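Local atomic coordinates of structural PPIase-like protein L605 (Mimivirus, PDB entry 2OSE), a protein that is a virally encoded cyclophilin that forms a homotrimer and, as its family suggests, may isomerise peptidyl-proline bonds and bind cyclosporin A. Residues Ala103-Phe116 with Ser138-Thr150. Sequence-based numbering, arbitrary orientation.
Sequences AGTVYCDEPIPPVF and SGNRYYDSTFMIT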
# COMPACT_ATOMS: atom_id res chain seq x y z
N ALA A 103 1.95 -13.52 -10.46
CA ALA A 103 1.75 -13.72 -11.89
C ALA A 103 2.41 -15.02 -12.36
O ALA A 103 3.25 -15.61 -11.65
CB ALA A 103 2.28 -12.53 -12.67
N GLY A 104 2.05 -15.44 -13.57
CA GLY A 104 2.61 -16.66 -14.15
C GLY A 104 2.55 -16.65 -15.65
O GLY A 104 2.31 -15.61 -16.27
N THR A 105 2.79 -17.82 -16.24
CA THR A 105 2.77 -18.02 -17.67
C THR A 105 2.30 -19.45 -17.97
O THR A 105 2.37 -20.33 -17.10
CB THR A 105 4.14 -17.74 -18.37
OG1 THR A 105 5.02 -18.87 -18.24
CG2 THR A 105 4.82 -16.46 -17.84
N VAL A 106 1.80 -19.66 -19.19
CA VAL A 106 1.32 -20.98 -19.63
C VAL A 106 2.49 -21.90 -20.04
O VAL A 106 2.30 -23.08 -20.33
CB VAL A 106 0.30 -20.88 -20.81
CG1 VAL A 106 -0.96 -20.11 -20.38
CG2 VAL A 106 0.94 -20.23 -22.07
N TYR A 107 3.70 -21.34 -20.07
CA TYR A 107 4.88 -22.10 -20.49
C TYR A 107 5.60 -22.76 -19.30
O TYR A 107 6.78 -22.51 -19.09
CB TYR A 107 5.82 -21.15 -21.22
CG TYR A 107 5.14 -20.33 -22.30
CD1 TYR A 107 4.61 -20.94 -23.45
CD2 TYR A 107 5.02 -18.94 -22.18
CE1 TYR A 107 3.99 -20.19 -24.45
CE2 TYR A 107 4.41 -18.17 -23.19
CZ TYR A 107 3.89 -18.81 -24.31
OH TYR A 107 3.27 -18.08 -25.29
N CYS A 108 4.88 -23.60 -18.55
CA CYS A 108 5.37 -24.11 -17.24
C CYS A 108 5.87 -22.98 -16.32
O CYS A 108 6.85 -23.15 -15.56
CB CYS A 108 6.47 -25.16 -17.43
SG CYS A 108 6.01 -26.49 -18.55
N ASP A 109 5.20 -21.83 -16.41
CA ASP A 109 5.54 -20.64 -15.63
C ASP A 109 6.94 -20.11 -15.90
O ASP A 109 7.49 -19.34 -15.10
CB ASP A 109 5.31 -20.88 -14.14
CG ASP A 109 3.85 -20.95 -13.80
OD1 ASP A 109 3.17 -19.90 -13.86
OD2 ASP A 109 3.37 -22.07 -13.49
N GLU A 110 7.51 -20.50 -17.04
CA GLU A 110 8.75 -19.91 -17.51
C GLU A 110 8.52 -18.44 -17.85
O GLU A 110 7.48 -18.09 -18.43
CB GLU A 110 9.27 -20.61 -18.77
CG GLU A 110 9.78 -22.03 -18.61
CD GLU A 110 10.27 -22.60 -19.95
OE1 GLU A 110 9.61 -23.52 -20.47
OE2 GLU A 110 11.30 -22.11 -20.50
N PRO A 111 9.50 -17.58 -17.51
CA PRO A 111 9.53 -16.21 -17.98
C PRO A 111 9.42 -16.15 -19.50
O PRO A 111 9.93 -17.04 -20.19
CB PRO A 111 10.92 -15.72 -17.58
CG PRO A 111 11.36 -16.59 -16.46
CD PRO A 111 10.64 -17.91 -16.62
N ILE A 112 8.78 -15.09 -20.01
CA ILE A 112 8.71 -14.88 -21.46
C ILE A 112 9.75 -13.87 -21.90
O ILE A 112 9.71 -12.73 -21.47
CB ILE A 112 7.28 -14.39 -21.93
CG1 ILE A 112 6.20 -15.35 -21.44
CG2 ILE A 112 7.24 -14.25 -23.46
CD1 ILE A 112 4.79 -14.74 -21.40
N PRO A 113 10.69 -14.29 -22.78
CA PRO A 113 11.73 -13.40 -23.29
C PRO A 113 11.20 -12.30 -24.17
O PRO A 113 10.15 -12.48 -24.79
CB PRO A 113 12.62 -14.34 -24.12
CG PRO A 113 12.38 -15.68 -23.54
CD PRO A 113 10.89 -15.67 -23.27
N PRO A 114 11.93 -11.18 -24.26
CA PRO A 114 11.49 -10.08 -25.09
C PRO A 114 11.78 -10.34 -26.57
O PRO A 114 12.48 -9.57 -27.22
CB PRO A 114 12.27 -8.87 -24.54
CG PRO A 114 13.45 -9.44 -23.78
CD PRO A 114 13.24 -10.91 -23.60
N VAL A 115 11.23 -11.43 -27.10
CA VAL A 115 11.36 -11.70 -28.53
C VAL A 115 10.14 -11.15 -29.25
O VAL A 115 9.12 -11.82 -29.29
CB VAL A 115 11.51 -13.21 -28.85
CG1 VAL A 115 11.78 -13.40 -30.34
CG2 VAL A 115 12.62 -13.84 -28.04
N PHE A 116 10.27 -9.95 -29.80
CA PHE A 116 9.14 -9.26 -30.42
C PHE A 116 9.01 -9.58 -31.90
O PHE A 116 9.95 -10.08 -32.55
CB PHE A 116 9.23 -7.74 -30.23
CG PHE A 116 9.29 -7.30 -28.79
CD1 PHE A 116 8.65 -8.04 -27.80
CD2 PHE A 116 9.98 -6.16 -28.43
CE1 PHE A 116 8.70 -7.65 -26.47
CE2 PHE A 116 10.04 -5.76 -27.10
CZ PHE A 116 9.39 -6.52 -26.11
N SER A 138 19.67 -10.61 -12.86
CA SER A 138 20.82 -10.27 -13.72
C SER A 138 20.57 -8.99 -14.49
O SER A 138 21.43 -8.52 -15.23
CB SER A 138 21.17 -11.41 -14.67
OG SER A 138 21.37 -12.62 -13.95
N GLY A 139 19.40 -8.39 -14.28
CA GLY A 139 19.06 -7.17 -14.98
C GLY A 139 18.42 -7.46 -16.33
O GLY A 139 18.26 -6.56 -17.14
N ASN A 140 18.06 -8.72 -16.58
CA ASN A 140 17.44 -9.07 -17.86
C ASN A 140 15.90 -8.87 -17.79
O ASN A 140 15.28 -9.24 -16.81
CB ASN A 140 17.74 -10.52 -18.27
CG ASN A 140 19.26 -10.83 -18.42
OD1 ASN A 140 20.06 -9.98 -18.84
ND2 ASN A 140 19.63 -12.06 -18.12
N ARG A 141 15.34 -8.35 -18.88
CA ARG A 141 13.90 -8.09 -19.06
C ARG A 141 13.09 -9.33 -19.44
O ARG A 141 13.47 -10.09 -20.34
CB ARG A 141 13.76 -6.98 -20.11
CG ARG A 141 12.34 -6.61 -20.56
CD ARG A 141 12.33 -5.31 -21.34
NE ARG A 141 12.49 -5.45 -22.80
CZ ARG A 141 13.57 -5.08 -23.51
NH1 ARG A 141 14.63 -4.52 -22.92
NH2 ARG A 141 13.59 -5.25 -24.83
N TYR A 142 11.96 -9.54 -18.77
CA TYR A 142 11.02 -10.62 -19.08
C TYR A 142 9.57 -10.13 -18.93
O TYR A 142 9.33 -9.08 -18.38
CB TYR A 142 11.23 -11.86 -18.20
CG TYR A 142 12.52 -12.63 -18.49
CD1 TYR A 142 12.62 -13.53 -19.59
CD2 TYR A 142 13.66 -12.44 -17.69
CE1 TYR A 142 13.83 -14.22 -19.86
CE2 TYR A 142 14.88 -13.13 -17.96
CZ TYR A 142 14.95 -14.00 -19.04
OH TYR A 142 16.13 -14.67 -19.28
N TYR A 143 8.63 -10.94 -19.42
CA TYR A 143 7.22 -10.64 -19.34
C TYR A 143 6.51 -11.83 -18.76
O TYR A 143 7.05 -12.95 -18.70
CB TYR A 143 6.65 -10.27 -20.71
CG TYR A 143 7.26 -9.02 -21.26
CD1 TYR A 143 6.66 -7.78 -21.07
CD2 TYR A 143 8.45 -9.07 -21.98
CE1 TYR A 143 7.22 -6.65 -21.56
CE2 TYR A 143 9.02 -7.93 -22.46
CZ TYR A 143 8.42 -6.72 -22.25
OH TYR A 143 8.96 -5.57 -22.76
N ASP A 144 5.30 -11.57 -18.29
CA ASP A 144 4.46 -12.62 -17.77
C ASP A 144 2.97 -12.28 -18.09
O ASP A 144 2.68 -11.57 -19.08
CB ASP A 144 4.77 -12.90 -16.26
CG ASP A 144 4.66 -11.66 -15.36
OD1 ASP A 144 3.97 -10.67 -15.75
OD2 ASP A 144 5.27 -11.68 -14.24
N SER A 145 2.07 -12.80 -17.27
CA SER A 145 0.63 -12.55 -17.36
C SER A 145 0.18 -11.10 -17.04
O SER A 145 -0.99 -10.76 -17.27
CB SER A 145 -0.08 -13.52 -16.42
OG SER A 145 0.41 -13.36 -15.09
N THR A 146 1.08 -10.30 -16.46
CA THR A 146 0.83 -8.91 -16.07
C THR A 146 0.60 -7.98 -17.27
O THR A 146 1.45 -7.84 -18.14
CB THR A 146 1.99 -8.31 -15.22
OG1 THR A 146 2.34 -9.25 -14.18
CG2 THR A 146 1.56 -6.96 -14.58
N PHE A 147 -0.56 -7.33 -17.29
CA PHE A 147 -0.94 -6.56 -18.45
C PHE A 147 -1.56 -5.23 -18.04
O PHE A 147 -2.11 -5.10 -16.96
CB PHE A 147 -1.90 -7.40 -19.35
CG PHE A 147 -3.31 -7.53 -18.79
CD1 PHE A 147 -4.24 -6.51 -18.97
CD2 PHE A 147 -3.69 -8.66 -18.10
CE1 PHE A 147 -5.52 -6.62 -18.49
CE2 PHE A 147 -4.99 -8.80 -17.60
CZ PHE A 147 -5.89 -7.78 -17.79
N MET A 148 -1.49 -4.25 -18.93
CA MET A 148 -1.97 -2.92 -18.69
C MET A 148 -2.96 -2.52 -19.79
O MET A 148 -2.74 -2.86 -20.95
CB MET A 148 -0.77 -1.98 -18.75
CG MET A 148 -1.09 -0.52 -18.49
SD MET A 148 0.31 0.59 -18.72
CE MET A 148 1.23 0.21 -17.19
N ILE A 149 -4.00 -1.77 -19.42
CA ILE A 149 -4.88 -1.10 -20.41
C ILE A 149 -4.91 0.38 -20.11
O ILE A 149 -5.13 0.81 -18.95
CB ILE A 149 -6.33 -1.72 -20.39
CG1 ILE A 149 -6.29 -3.22 -20.67
CG2 ILE A 149 -7.26 -0.98 -21.37
CD1 ILE A 149 -7.64 -3.90 -20.60
N THR A 150 -4.71 1.19 -21.15
CA THR A 150 -4.73 2.64 -20.99
C THR A 150 -6.16 3.17 -20.89
O THR A 150 -7.06 2.73 -21.66
CB THR A 150 -4.00 3.40 -22.13
OG1 THR A 150 -4.44 2.89 -23.41
CG2 THR A 150 -2.48 3.23 -22.03
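I112 and Y143 face each other as an antiparallel hydrogen-bonded pair, a single bridge that joins the loop 103-116 to the segment 138-150 of the cyclophilin fold. I112 N gives its hydrogen to Y143 O (3.0 Å), and Y143 N returns one to I112 O (2.9 Å). Flanked by prolines P111 and P113, which have no N-H to give, I112 supplies the donor this bridge needs.

The side chain of Y143 runs out from there. With CG beside the backbone N (chi1 -63°), CB and CD2 pass I112 O, which lies at the ring edge. Y143 CE2 then reaches P114 CB at 4.0 Å and also touches F116 CZ. The hydroxyl, Y143 OH, ends 3.5 Å from F116 CZ, near the plane of that ring. A tyrosine suits this place because its ring is apolar along the flank, while its hydroxyl can still hydrogen-bond at the tip. R141, bent at chi3, lays one guanidinium face against P114. D166 takes the Y143 hydroxyl through its backbone O and R141 NE through its carboxylate, the latter a salt bridge.

A second junction lies at G104, whose N donates to S145 OG (3.1 Å, 163° at the hydrogen), while S145 N donates to G104 O. S145 OG also bonds G93 O, so the small hydroxyl ties two backbones together. D144 OD1 accepts from T146 N in an Asx turn and from T146 OG1, and forms a salt bridge with R193 of a neighbouring subunit.

Backbone bonds at I112-Y143, and a backbone bond plus a serine hydroxyl at G104-S145, thus hold the loop, while the D144 carboxylate carries the contact into the trimer.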